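Local coordinates for protein gamma-glutamyltranspeptidase (PDB 6J3A) that probably transfers or hydrolyses gamma-glutamyl or related groups, as an LmbA-like member of the gamma-glutamyltranspeptidase family of Ntn hydrolases, at residues D38-G43 / D113-L118; L47-P52 / K132-Y137; I63-A68 / R120-K125; A107-F112 / E214-G219; L424-V427 / M433-A436. All blocks are in the same frame, centred on the assembly; numbering follows the deposited sequence.

How the contacts relate
From the N terminus, helix 36-50 opens contacts 1 and 2: residues 38-43 are later met by helix 111-122, and residues 47-52 by helix 127-140. Strand 61-66 follows and is closed against helix 111-122 by contact 3, which nests inside the loop of contact 2 and crosses contact 1. The start of helix 111-122 opens contact 4, which is closed by helix 205-217 and crosses contacts 1, 2 and 3. Contact 5 comes later in series. Contacts 1, 2 and 4 tie the helices and their leading loop together, contact 3 joins a helix to the sheet, and contact 5 is a hairpin within the sheet that pairs with strand 61-66 and packs against contact 1.

Contact 1 of 5, residues D38-G43 / D113-L118; sequences DAAVAG and DAWMLL
Val41 and Trp115 carry the apolar contact between helices 36-50 and 111-122, whose short segments run roughly antiparallel, at 154°, with axes 9.8 Å apart. Val41 and Trp115 run past one another with their side chains heading opposite ways. The CG2 methyl of Val41 lies 3.9 Å from CE3 on the six-membered ring of Trp115, approaching it obliquely, and the same methyl meets CD2 of Leu118 one helical turn further on, at 4.2 Å. Ala40 adds its CB, 4.2 Å from Trp115 CZ3. With chi1 at -67°, CG of Trp115 lies opposite its own carbonyl carbon, which extends the indole across to helix 36-50.

Contacts with backbone oxygens make up a second group. Ala40 O stands over one face of the indole, 4.0 Å from CZ3, and Trp115 O lies 3.6 Å from Val41 CG2. No hydrogen bond passes between the segments, so the pairing rests on van der Waals fit.

Polar groups turn to other partners: Asp113 forms a salt bridge with Arg213 and accepts a hydrogen bond from the backbone N of Ala255. Beyond the helix pair, the indole also packs on Ala436 in the sheet. Two buried, roughly antiparallel helices laid on a beta-sheet in this way are characteristic of a helical layer in the alpha-beta-beta-alpha sandwich of Ntn hydrolases.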
# COMPACT_ATOMS: atom_id res chain seq x y z
N ASP A 38 17.19 5.18 -12.33
CA ASP A 38 16.93 6.51 -11.76
C ASP A 38 16.12 6.37 -10.47
O ASP A 38 16.45 6.96 -9.44
CB ASP A 38 16.11 7.36 -12.71
CG ASP A 38 16.82 7.67 -13.99
OD1 ASP A 38 17.95 8.19 -13.94
OD2 ASP A 38 16.25 7.43 -15.08
N ALA A 39 15.06 5.58 -10.56
CA ALA A 39 14.14 5.41 -9.45
C ALA A 39 14.84 4.84 -8.23
O ALA A 39 14.70 5.37 -7.13
CB ALA A 39 13.00 4.50 -9.86
N ALA A 40 15.58 3.77 -8.43
CA ALA A 40 16.24 3.07 -7.34
C ALA A 40 17.29 3.93 -6.64
O ALA A 40 17.45 3.85 -5.42
CB ALA A 40 16.85 1.79 -7.84
N VAL A 41 18.01 4.74 -7.42
CA VAL A 41 18.97 5.69 -6.86
C VAL A 41 18.24 6.64 -5.91
O VAL A 41 18.62 6.76 -4.74
CB VAL A 41 19.74 6.47 -7.95
CG1 VAL A 41 20.60 7.57 -7.33
CG2 VAL A 41 20.64 5.53 -8.73
N ALA A 42 17.19 7.28 -6.40
CA ALA A 42 16.38 8.19 -5.57
C ALA A 42 15.89 7.54 -4.28
O ALA A 42 16.08 8.08 -3.19
CB ALA A 42 15.20 8.70 -6.35
N GLY A 43 15.27 6.38 -4.43
CA GLY A 43 14.78 5.61 -3.29
C GLY A 43 15.86 5.28 -2.28
O GLY A 43 15.61 5.31 -1.08
N ASP A 113 29.52 5.12 -4.46
CA ASP A 113 30.09 4.95 -5.81
C ASP A 113 29.23 4.02 -6.67
O ASP A 113 29.07 4.25 -7.87
CB ASP A 113 31.53 4.44 -5.75
CG ASP A 113 32.27 4.66 -7.06
OD1 ASP A 113 32.55 5.84 -7.40
OD2 ASP A 113 32.55 3.67 -7.77
N ALA A 114 28.69 2.97 -6.05
CA ALA A 114 27.79 2.04 -6.71
C ALA A 114 26.56 2.72 -7.29
O ALA A 114 26.22 2.49 -8.44
CB ALA A 114 27.39 0.93 -5.76
N TRP A 115 25.89 3.54 -6.50
CA TRP A 115 24.70 4.27 -6.97
C TRP A 115 25.07 5.30 -8.05
O TRP A 115 24.26 5.59 -8.94
CB TRP A 115 23.98 4.97 -5.81
CG TRP A 115 23.34 4.03 -4.83
CD1 TRP A 115 23.59 3.93 -3.49
CD2 TRP A 115 22.32 3.06 -5.11
NE1 TRP A 115 22.80 2.96 -2.92
CE2 TRP A 115 22.02 2.41 -3.89
CE3 TRP A 115 21.64 2.68 -6.27
CZ2 TRP A 115 21.07 1.40 -3.81
CZ3 TRP A 115 20.69 1.67 -6.19
CH2 TRP A 115 20.41 1.04 -4.96
N MET A 116 26.27 5.86 -7.95
CA MET A 116 26.76 6.80 -8.94
C MET A 116 27.01 6.08 -10.25
O MET A 116 26.70 6.60 -11.31
CB MET A 116 28.05 7.49 -8.49
CG MET A 116 27.89 8.56 -7.41
SD MET A 116 26.53 9.72 -7.66
CE MET A 116 25.27 8.92 -6.67
N LEU A 117 27.59 4.88 -10.16
CA LEU A 117 27.83 4.08 -11.36
C LEU A 117 26.53 3.71 -12.04
O LEU A 117 26.40 3.84 -13.26
CB LEU A 117 28.60 2.79 -11.05
CG LEU A 117 30.09 2.71 -11.43
CD1 LEU A 117 30.56 1.28 -11.26
CD2 LEU A 117 30.39 3.15 -12.86
N LEU A 118 25.57 3.25 -11.24
CA LEU A 118 24.24 2.91 -11.75
C LEU A 118 23.61 4.08 -12.49
O LEU A 118 23.21 3.96 -13.64
CB LEU A 118 23.33 2.44 -10.61
CG LEU A 118 22.05 1.74 -11.08
CD1 LEU A 118 22.31 0.40 -11.75
CD2 LEU A 118 21.12 1.54 -9.90

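Contact 2 of 5, residues L47-P52 / K132-Y137; sequences LHVVEP and KYAVGY
Val49 sets its two methyls against two residues one turn apart on helix 127-140, Ala134 and Tyr137. Its chi1 of -179° sets CG1 opposite the backbone N and leaves CG2 beside that N. CG2 therefore faces Ala134, 4.0 Å from its CB and 3.6 Å from its carbonyl O. CG1 takes Tyr137 instead, 3.9 Å from CB and 3.8 Å from the backbone C. The isopropyl group thus spans residues three apart in the sequence, touching backbone as much as side chain.

Tyr137 starts toward Val49 and then leaves it. Of its side chain, CB makes the contact with Val49, because chi1 of -69° places CG beside the backbone N and carries the phenol ring away from helix 36-50. This is a buried helix-helix contact within the helical layer of the Ntn-hydrolase fold, made where helix 36-50 is about to end: Glu51 is the first residue to leave helical geometry, although its N still bonds to Leu47 O. Leu188 of helix 186-200 packs on Val49 as a third helix, and Phe45, one turn before Val49 on helix 36-50, touches Ala134.

At its far end the Tyr137 ring takes part in the dimer, with OH hydrogen-bonded to NH1 of Arg617 of the second subunit and the side chain packed on Thr11 of that subunit. Tyr133, one turn before Tyr137, also packs on Arg617 of the second subunit.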
# COMPACT_ATOMS: atom_id res chain seq x y z
N LEU A 47 16.07 6.15 1.61
CA LEU A 47 16.28 5.13 2.65
C LEU A 47 17.33 5.50 3.69
O LEU A 47 17.17 5.17 4.87
CB LEU A 47 16.65 3.79 2.03
CG LEU A 47 15.52 3.01 1.37
CD1 LEU A 47 16.10 1.85 0.58
CD2 LEU A 47 14.53 2.49 2.40
N HIS A 48 18.40 6.17 3.26
CA HIS A 48 19.42 6.66 4.21
C HIS A 48 18.73 7.50 5.28
O HIS A 48 18.95 7.33 6.48
CB HIS A 48 20.46 7.56 3.53
CG HIS A 48 21.26 6.88 2.47
ND1 HIS A 48 21.81 7.57 1.41
CD2 HIS A 48 21.60 5.58 2.31
CE1 HIS A 48 22.45 6.71 0.63
NE2 HIS A 48 22.34 5.50 1.15
N VAL A 49 17.86 8.40 4.80
CA VAL A 49 17.18 9.39 5.63
C VAL A 49 16.09 8.79 6.51
O VAL A 49 15.94 9.21 7.66
CB VAL A 49 16.59 10.53 4.76
CG1 VAL A 49 15.90 11.58 5.63
CG2 VAL A 49 17.67 11.20 3.94
N VAL A 50 15.34 7.83 5.98
CA VAL A 50 14.17 7.28 6.69
C VAL A 50 14.40 5.96 7.41
O VAL A 50 13.54 5.54 8.18
CB VAL A 50 12.93 7.18 5.77
CG1 VAL A 50 12.67 8.54 5.11
CG2 VAL A 50 13.07 6.07 4.73
N GLU A 51 15.54 5.32 7.16
CA GLU A 51 15.98 4.15 7.92
C GLU A 51 17.46 4.26 8.32
O GLU A 51 18.25 3.35 8.05
CB GLU A 51 15.74 2.87 7.12
CG GLU A 51 14.30 2.67 6.67
CD GLU A 51 14.00 1.24 6.26
OE1 GLU A 51 14.18 0.33 7.08
OE2 GLU A 51 13.56 1.03 5.11
N PRO A 52 17.84 5.35 9.00
CA PRO A 52 19.24 5.58 9.39
C PRO A 52 19.74 4.67 10.52
O PRO A 52 20.93 4.57 10.74
CB PRO A 52 19.23 7.02 9.86
CG PRO A 52 17.89 7.18 10.46
CD PRO A 52 16.98 6.41 9.54
N LYS A 132 16.96 14.95 -4.89
CA LYS A 132 16.18 16.02 -4.22
C LYS A 132 15.16 15.52 -3.17
O LYS A 132 14.80 16.24 -2.25
CB LYS A 132 15.46 16.90 -5.24
CG LYS A 132 14.25 16.25 -5.91
CD LYS A 132 13.81 17.03 -7.15
CE LYS A 132 12.53 16.45 -7.75
NZ LYS A 132 12.59 16.36 -9.23
N TYR A 133 14.70 14.28 -3.33
CA TYR A 133 13.72 13.69 -2.41
C TYR A 133 14.31 13.51 -1.03
O TYR A 133 13.74 13.98 -0.05
CB TYR A 133 13.23 12.34 -2.95
CG TYR A 133 12.56 12.48 -4.29
CD1 TYR A 133 11.27 12.99 -4.39
CD2 TYR A 133 13.24 12.18 -5.47
CE1 TYR A 133 10.65 13.16 -5.62
CE2 TYR A 133 12.63 12.35 -6.70
CZ TYR A 133 11.34 12.84 -6.77
OH TYR A 133 10.73 13.00 -8.00
N ALA A 134 15.48 12.86 -0.97
CA ALA A 134 16.23 12.67 0.28
C ALA A 134 16.64 13.98 0.97
O ALA A 134 16.52 14.09 2.18
CB ALA A 134 17.47 11.82 0.02
N VAL A 135 17.12 14.93 0.18
CA VAL A 135 17.47 16.28 0.66
C VAL A 135 16.29 16.94 1.38
O VAL A 135 16.44 17.50 2.46
CB VAL A 135 17.90 17.22 -0.50
CG1 VAL A 135 18.11 18.65 -0.01
CG2 VAL A 135 19.19 16.73 -1.15
N GLY A 136 15.13 16.91 0.73
CA GLY A 136 13.89 17.44 1.30
C GLY A 136 13.51 16.82 2.63
O GLY A 136 13.19 17.53 3.58
N TYR A 137 13.56 15.49 2.71
CA TYR A 137 13.25 14.80 3.97
C TYR A 137 14.34 14.99 5.02
O TYR A 137 14.07 14.94 6.21
CB TYR A 137 12.99 13.32 3.73
CG TYR A 137 11.72 13.06 2.96
CD1 TYR A 137 10.48 13.45 3.48
CD2 TYR A 137 11.74 12.44 1.71
CE1 TYR A 137 9.30 13.23 2.78
CE2 TYR A 137 10.56 12.22 1.00
CZ TYR A 137 9.34 12.61 1.55
OH TYR A 137 8.17 12.39 0.86

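Contact 3 of 5, residues I63-A68 / R120-K125; sequences ILLAPA and RDHGTK
Leu65 CD1 sits over one face of the His122 imidazole in a CH-pi contact, 3.6 Å from the ring centroid and 17° off the ring normal. The methyl is displaced toward the rim on the NE2 side, and Leu65 CD1 to His122 NE2 is 3.4 Å. The two side chains meet at about a right angle. Pro67 CG contributes more weakly and obliquely, 4.4 Å from His122 ND1.

In Leu65, chi1 of 47° tucks CG between the backbone N and the carbonyl carbon and brings CD1 over the imidazole; Arg73 and Leu75 of the adjoining strand pack against the same side chain. On the other segment, the carbonyl of His122 accepts a hydrogen bond from Asn35 ND2, and the chain that follows, at Thr124 and Lys125, is held by Asp38, whose OD2 bonds to Thr124 OG1 and whose OD1 bonds to Lys125 N. Just before His122, Arg120 NE and Asp121 OD1 form a salt bridge of 3.0 Å in which the guanidinium N-H comes to OD1 from above the carboxylate plane, while Asp121 OD2 bonds to Tyr257 OH.

The partly buried contact thus joins the C-terminal part of helix 111-122 to the end of strand 61-66, which runs between strands 73-77 and 433-436.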
# COMPACT_ATOMS: atom_id res chain seq x y z
N ILE A 63 23.85 -4.57 -6.03
CA ILE A 63 22.73 -4.28 -6.92
C ILE A 63 22.67 -5.33 -8.03
O ILE A 63 23.66 -5.58 -8.71
CB ILE A 63 22.84 -2.88 -7.55
CG1 ILE A 63 23.10 -1.82 -6.47
CG2 ILE A 63 21.58 -2.55 -8.34
CD1 ILE A 63 23.56 -0.49 -7.03
N LEU A 64 21.50 -5.95 -8.19
CA LEU A 64 21.22 -6.83 -9.32
C LEU A 64 20.38 -6.07 -10.33
O LEU A 64 19.28 -5.64 -10.02
CB LEU A 64 20.43 -8.05 -8.87
CG LEU A 64 21.26 -9.22 -8.37
CD1 LEU A 64 20.36 -10.19 -7.63
CD2 LEU A 64 21.94 -9.92 -9.53
N LEU A 65 20.88 -5.95 -11.55
CA LEU A 65 20.15 -5.26 -12.60
C LEU A 65 19.83 -6.23 -13.75
O LEU A 65 20.60 -7.15 -14.03
CB LEU A 65 20.90 -4.02 -13.10
CG LEU A 65 22.40 -4.09 -13.43
CD1 LEU A 65 22.76 -2.97 -14.41
CD2 LEU A 65 23.29 -3.99 -12.20
N ALA A 66 18.67 -6.02 -14.36
CA ALA A 66 18.21 -6.83 -15.48
C ALA A 66 17.58 -5.89 -16.49
O ALA A 66 16.35 -5.82 -16.56
CB ALA A 66 17.21 -7.87 -15.01
N PRO A 67 18.41 -5.16 -17.28
CA PRO A 67 17.90 -4.24 -18.32
C PRO A 67 17.04 -4.98 -19.35
O PRO A 67 17.32 -6.13 -19.68
CB PRO A 67 19.16 -3.65 -18.97
CG PRO A 67 20.31 -4.05 -18.09
CD PRO A 67 19.88 -5.28 -17.35
N ALA A 68 16.00 -4.32 -19.85
CA ALA A 68 14.97 -4.95 -20.69
C ALA A 68 15.54 -5.98 -21.67
O ALA A 68 15.21 -7.17 -21.59
CB ALA A 68 14.18 -3.89 -21.43
N ARG A 120 25.08 6.69 -13.73
CA ARG A 120 25.88 7.11 -14.88
C ARG A 120 25.69 6.20 -16.09
O ARG A 120 25.56 6.69 -17.22
CB ARG A 120 27.36 7.15 -14.50
CG ARG A 120 28.25 7.78 -15.56
CD ARG A 120 29.71 7.44 -15.35
NE ARG A 120 29.95 5.99 -15.44
CZ ARG A 120 31.14 5.41 -15.49
NH1 ARG A 120 32.27 6.12 -15.46
NH2 ARG A 120 31.21 4.08 -15.58
N ASP A 121 25.70 4.89 -15.85
CA ASP A 121 25.64 3.89 -16.93
C ASP A 121 24.22 3.57 -17.38
O ASP A 121 23.97 3.47 -18.59
CB ASP A 121 26.36 2.60 -16.50
CG ASP A 121 27.87 2.77 -16.40
OD1 ASP A 121 28.40 3.84 -16.74
OD2 ASP A 121 28.55 1.82 -15.97
N HIS A 122 23.29 3.41 -16.44
CA HIS A 122 21.93 2.93 -16.74
C HIS A 122 20.78 3.90 -16.49
O HIS A 122 19.64 3.62 -16.86
CB HIS A 122 21.69 1.63 -15.98
CG HIS A 122 22.70 0.58 -16.30
ND1 HIS A 122 22.55 -0.29 -17.36
CD2 HIS A 122 23.88 0.27 -15.72
CE1 HIS A 122 23.60 -1.09 -17.41
NE2 HIS A 122 24.42 -0.77 -16.42
N GLY A 123 21.07 5.04 -15.88
CA GLY A 123 20.06 6.06 -15.63
C GLY A 123 20.00 7.10 -16.74
O GLY A 123 20.84 7.12 -17.64
N THR A 124 19.00 7.97 -16.63
CA THR A 124 18.73 9.06 -17.58
C THR A 124 18.62 10.46 -16.95
O THR A 124 18.66 11.46 -17.67
CB THR A 124 17.41 8.79 -18.33
OG1 THR A 124 16.32 8.79 -17.40
CG2 THR A 124 17.47 7.45 -19.04
N LYS A 125 18.49 10.52 -15.62
CA LYS A 125 18.28 11.77 -14.89
C LYS A 125 19.56 12.29 -14.23
O LYS A 125 20.46 11.50 -13.92
CB LYS A 125 17.19 11.59 -13.83
CG LYS A 125 15.84 11.26 -14.43
CD LYS A 125 14.68 11.50 -13.46
CE LYS A 125 13.96 12.80 -13.75
NZ LYS A 125 13.12 12.68 -14.98

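Contact 4 of 5, residues A107-F112 / E214-G219; sequences AVPGAF and EVWRTG
A single water molecule is gripped from both segments, accepting from Trp216 NE1 at 2.7 Å and donating to Pro109 O at 2.8 Å. It lies at the indole edge, in the ring plane, and so satisfies a buried N-H and a backbone carbonyl together. Pro109 CB meets the same edge, 3.8 Å from Trp216 CZ2.

Phe112 covers a face of the indole. Its CB stands over the centre of the six-membered ring in a CH-pi contact, 3.6 Å from the centroid and 11° off the normal. The phenyl plane is inclined by only 9° to that ring, but the centroids are 4.7 Å apart and overlap is slight. Phe112 CG lies 3.4 Å from Trp216 CE3, and Phe112 CD2 comes equally near Trp216 CB. Both residues have CG opposite their backbone N, chi1 of Phe112 being -177°, which brings the two side chains obliquely across one another.

At the end of helix 205-217, Glu214 O accepts from Thr218 N at 2.7 Å and from Thr218 OG1, which come from opposite faces of its plane. Apolar CH-pi and edge contacts of the indole make up most of the contact, while the water lets the indole N-H of helix 205-217 be buried against the chain leading into helix 111-122 with its bonding need met.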
# COMPACT_ATOMS: atom_id res chain seq x y z
N ALA A 107 34.55 -1.07 6.61
CA ALA A 107 35.14 -1.34 5.29
C ALA A 107 35.13 -0.02 4.53
O ALA A 107 34.48 0.93 4.96
CB ALA A 107 34.33 -2.39 4.55
N VAL A 108 35.83 0.05 3.40
CA VAL A 108 35.79 1.24 2.54
C VAL A 108 34.32 1.44 2.14
O VAL A 108 33.69 0.49 1.71
CB VAL A 108 36.65 1.10 1.26
CG1 VAL A 108 36.47 2.30 0.33
CG2 VAL A 108 38.13 0.95 1.60
N PRO A 109 33.75 2.65 2.33
CA PRO A 109 32.34 2.82 1.93
C PRO A 109 32.11 2.57 0.44
O PRO A 109 32.79 3.17 -0.39
CB PRO A 109 32.05 4.27 2.29
CG PRO A 109 32.98 4.56 3.42
CD PRO A 109 34.23 3.76 3.16
N GLY A 110 31.18 1.68 0.12
CA GLY A 110 30.96 1.23 -1.26
C GLY A 110 29.66 1.62 -1.92
O GLY A 110 29.56 1.65 -3.16
N ALA A 111 28.65 1.94 -1.12
CA ALA A 111 27.32 2.24 -1.63
C ALA A 111 27.28 3.47 -2.53
O ALA A 111 26.68 3.44 -3.59
CB ALA A 111 26.35 2.41 -0.47
N PHE A 112 27.92 4.55 -2.11
CA PHE A 112 27.83 5.79 -2.86
C PHE A 112 28.30 5.62 -4.30
O PHE A 112 27.58 5.96 -5.24
CB PHE A 112 28.59 6.93 -2.22
CG PHE A 112 28.44 8.22 -2.96
CD1 PHE A 112 27.32 9.01 -2.77
CD2 PHE A 112 29.38 8.62 -3.90
CE1 PHE A 112 27.16 10.19 -3.48
CE2 PHE A 112 29.24 9.80 -4.61
CZ PHE A 112 28.12 10.58 -4.40
N GLU A 214 34.32 11.57 -7.46
CA GLU A 214 35.60 12.10 -6.98
C GLU A 214 35.49 12.96 -5.73
O GLU A 214 36.44 13.00 -4.94
CB GLU A 214 36.29 12.88 -8.10
CG GLU A 214 36.70 12.01 -9.28
CD GLU A 214 37.66 10.87 -8.90
OE1 GLU A 214 37.57 9.80 -9.54
OE2 GLU A 214 38.48 11.04 -7.97
N VAL A 215 34.37 13.65 -5.56
CA VAL A 215 34.10 14.38 -4.32
C VAL A 215 33.98 13.42 -3.13
O VAL A 215 34.52 13.69 -2.05
CB VAL A 215 32.84 15.26 -4.45
CG1 VAL A 215 32.42 15.84 -3.11
CG2 VAL A 215 33.12 16.38 -5.44
N TRP A 216 33.28 12.31 -3.32
CA TRP A 216 33.21 11.26 -2.31
C TRP A 216 34.59 10.64 -2.05
O TRP A 216 34.95 10.35 -0.91
CB TRP A 216 32.23 10.15 -2.71
CG TRP A 216 32.10 9.12 -1.62
CD1 TRP A 216 32.95 8.09 -1.36
CD2 TRP A 216 31.08 9.06 -0.62
NE1 TRP A 216 32.53 7.39 -0.26
CE2 TRP A 216 31.38 7.95 0.21
CE3 TRP A 216 29.94 9.82 -0.34
CZ2 TRP A 216 30.57 7.59 1.30
CZ3 TRP A 216 29.14 9.45 0.74
CH2 TRP A 216 29.47 8.34 1.55
N ARG A 217 35.35 10.46 -3.12
CA ARG A 217 36.59 9.69 -3.12
C ARG A 217 37.84 10.42 -2.67
O ARG A 217 38.67 9.85 -1.96
CB ARG A 217 36.86 9.20 -4.54
CG ARG A 217 37.39 7.80 -4.60
CD ARG A 217 36.57 6.98 -5.56
NE ARG A 217 36.80 7.40 -6.94
CZ ARG A 217 37.23 6.60 -7.91
NH1 ARG A 217 37.39 7.11 -9.13
NH2 ARG A 217 37.50 5.31 -7.70
N THR A 218 37.99 11.64 -3.16
CA THR A 218 39.15 12.50 -2.87
C THR A 218 38.81 13.87 -2.28
O THR A 218 39.71 14.57 -1.82
CB THR A 218 39.97 12.73 -4.15
OG1 THR A 218 39.16 13.39 -5.13
CG2 THR A 218 40.49 11.41 -4.71
N GLY A 219 37.52 14.24 -2.29
CA GLY A 219 37.08 15.59 -1.91
C GLY A 219 36.74 15.73 -0.44
O GLY A 219 37.23 14.98 0.41
O HOH W 1 34.36 5.40 0.23

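Contact 5 of 5, residues L424-V427 / M433-A436; sequences LDVV and MVAA
Val434 meets Val426 because its chi1 of 70° puts CG1 between the backbone N and the carbonyl carbon, 3.7 Å from Val426 CB; the two side chains stand side by side and point the same way. Leu424 has a similar first torsion, 84°, which swings its CD2 over to Ala436 CB, at 3.8 Å. On the other face, Val427 has CG2 opposite the backbone N, and that methyl touches Met433 CG at 3.9 Å. Asp425 OD1 lies against Ala435 CB, at 3.3 Å.

The backbones form an antiparallel ladder. In the hydrogen-bonded pair Val426-Val434, Val426 N donates to Val434 O at 3.1 Å and Val434 N donates to Val426 O at 3.0 Å. Ala436 N bonds to Leu424 O, also at 3.0 Å; the return bond from Leu424 N is less certain. In the non-hydrogen-bonded pairs, CA-H groups of Asp425 and Met433 point at the carbonyls of Val434 and Val426.

This is a beta hairpin, and strand 424-428 begins soon after the unmodelled residues 384-420. That is consistent with the pattern of this family, where self-cleavage leaves a small subunit that starts with a nucleophilic threonine; cleavage here is probable by analogy. Ala39 and Ala40 of helix 36-50 lie against Val426 and Val434, whereas Asp425, Val427, Met433 and Ala435 face strands 493-499 and 590-594. Strands 13-17 and 61-66 extend the hairpin on its two edges.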
# COMPACT_ATOMS: atom_id res chain seq x y z
N LEU A 424 15.11 -2.36 -1.80
CA LEU A 424 14.16 -1.85 -2.77
C LEU A 424 14.26 -2.60 -4.11
O LEU A 424 15.35 -3.04 -4.49
CB LEU A 424 14.28 -0.33 -2.95
CG LEU A 424 15.32 0.26 -3.90
CD1 LEU A 424 15.07 1.74 -4.04
CD2 LEU A 424 16.72 0.01 -3.37
N ASP A 425 13.10 -2.78 -4.76
CA ASP A 425 13.00 -3.35 -6.11
C ASP A 425 12.26 -2.38 -6.99
O ASP A 425 11.34 -1.71 -6.52
CB ASP A 425 12.17 -4.63 -6.12
CG ASP A 425 12.68 -5.67 -5.18
OD1 ASP A 425 13.74 -6.25 -5.50
OD2 ASP A 425 12.02 -5.93 -4.16
N VAL A 426 12.62 -2.31 -8.27
CA VAL A 426 11.87 -1.51 -9.24
C VAL A 426 11.74 -2.26 -10.56
O VAL A 426 12.65 -2.95 -10.98
CB VAL A 426 12.52 -0.13 -9.52
CG1 VAL A 426 11.60 0.73 -10.38
CG2 VAL A 426 12.85 0.59 -8.23
N VAL A 427 10.57 -2.14 -11.18
CA VAL A 427 10.38 -2.52 -12.57
C VAL A 427 9.68 -1.36 -13.28
O VAL A 427 8.71 -0.81 -12.75
CB VAL A 427 9.60 -3.84 -12.70
CG1 VAL A 427 8.25 -3.77 -12.01
CG2 VAL A 427 9.45 -4.22 -14.17
N MET A 433 14.50 -4.14 -14.76
CA MET A 433 14.33 -4.46 -13.35
C MET A 433 15.61 -4.17 -12.60
O MET A 433 16.70 -4.14 -13.19
CB MET A 433 13.95 -5.91 -13.14
CG MET A 433 12.75 -6.34 -13.95
SD MET A 433 12.37 -8.08 -13.68
CE MET A 433 11.27 -7.93 -12.29
N VAL A 434 15.45 -3.98 -11.29
CA VAL A 434 16.57 -3.76 -10.37
C VAL A 434 16.19 -4.31 -8.98
O VAL A 434 15.04 -4.22 -8.57
CB VAL A 434 16.98 -2.28 -10.35
CG1 VAL A 434 15.94 -1.40 -9.69
CG2 VAL A 434 18.34 -2.10 -9.71
N ALA A 435 17.15 -4.91 -8.28
CA ALA A 435 16.95 -5.37 -6.90
C ALA A 435 18.22 -5.04 -6.11
O ALA A 435 19.31 -5.49 -6.48
CB ALA A 435 16.68 -6.87 -6.85
N ALA A 436 18.08 -4.25 -5.05
CA ALA A 436 19.24 -3.78 -4.28
C ALA A 436 18.99 -3.97 -2.81
O ALA A 436 17.88 -3.74 -2.33
CB ALA A 436 19.52 -2.32 -4.57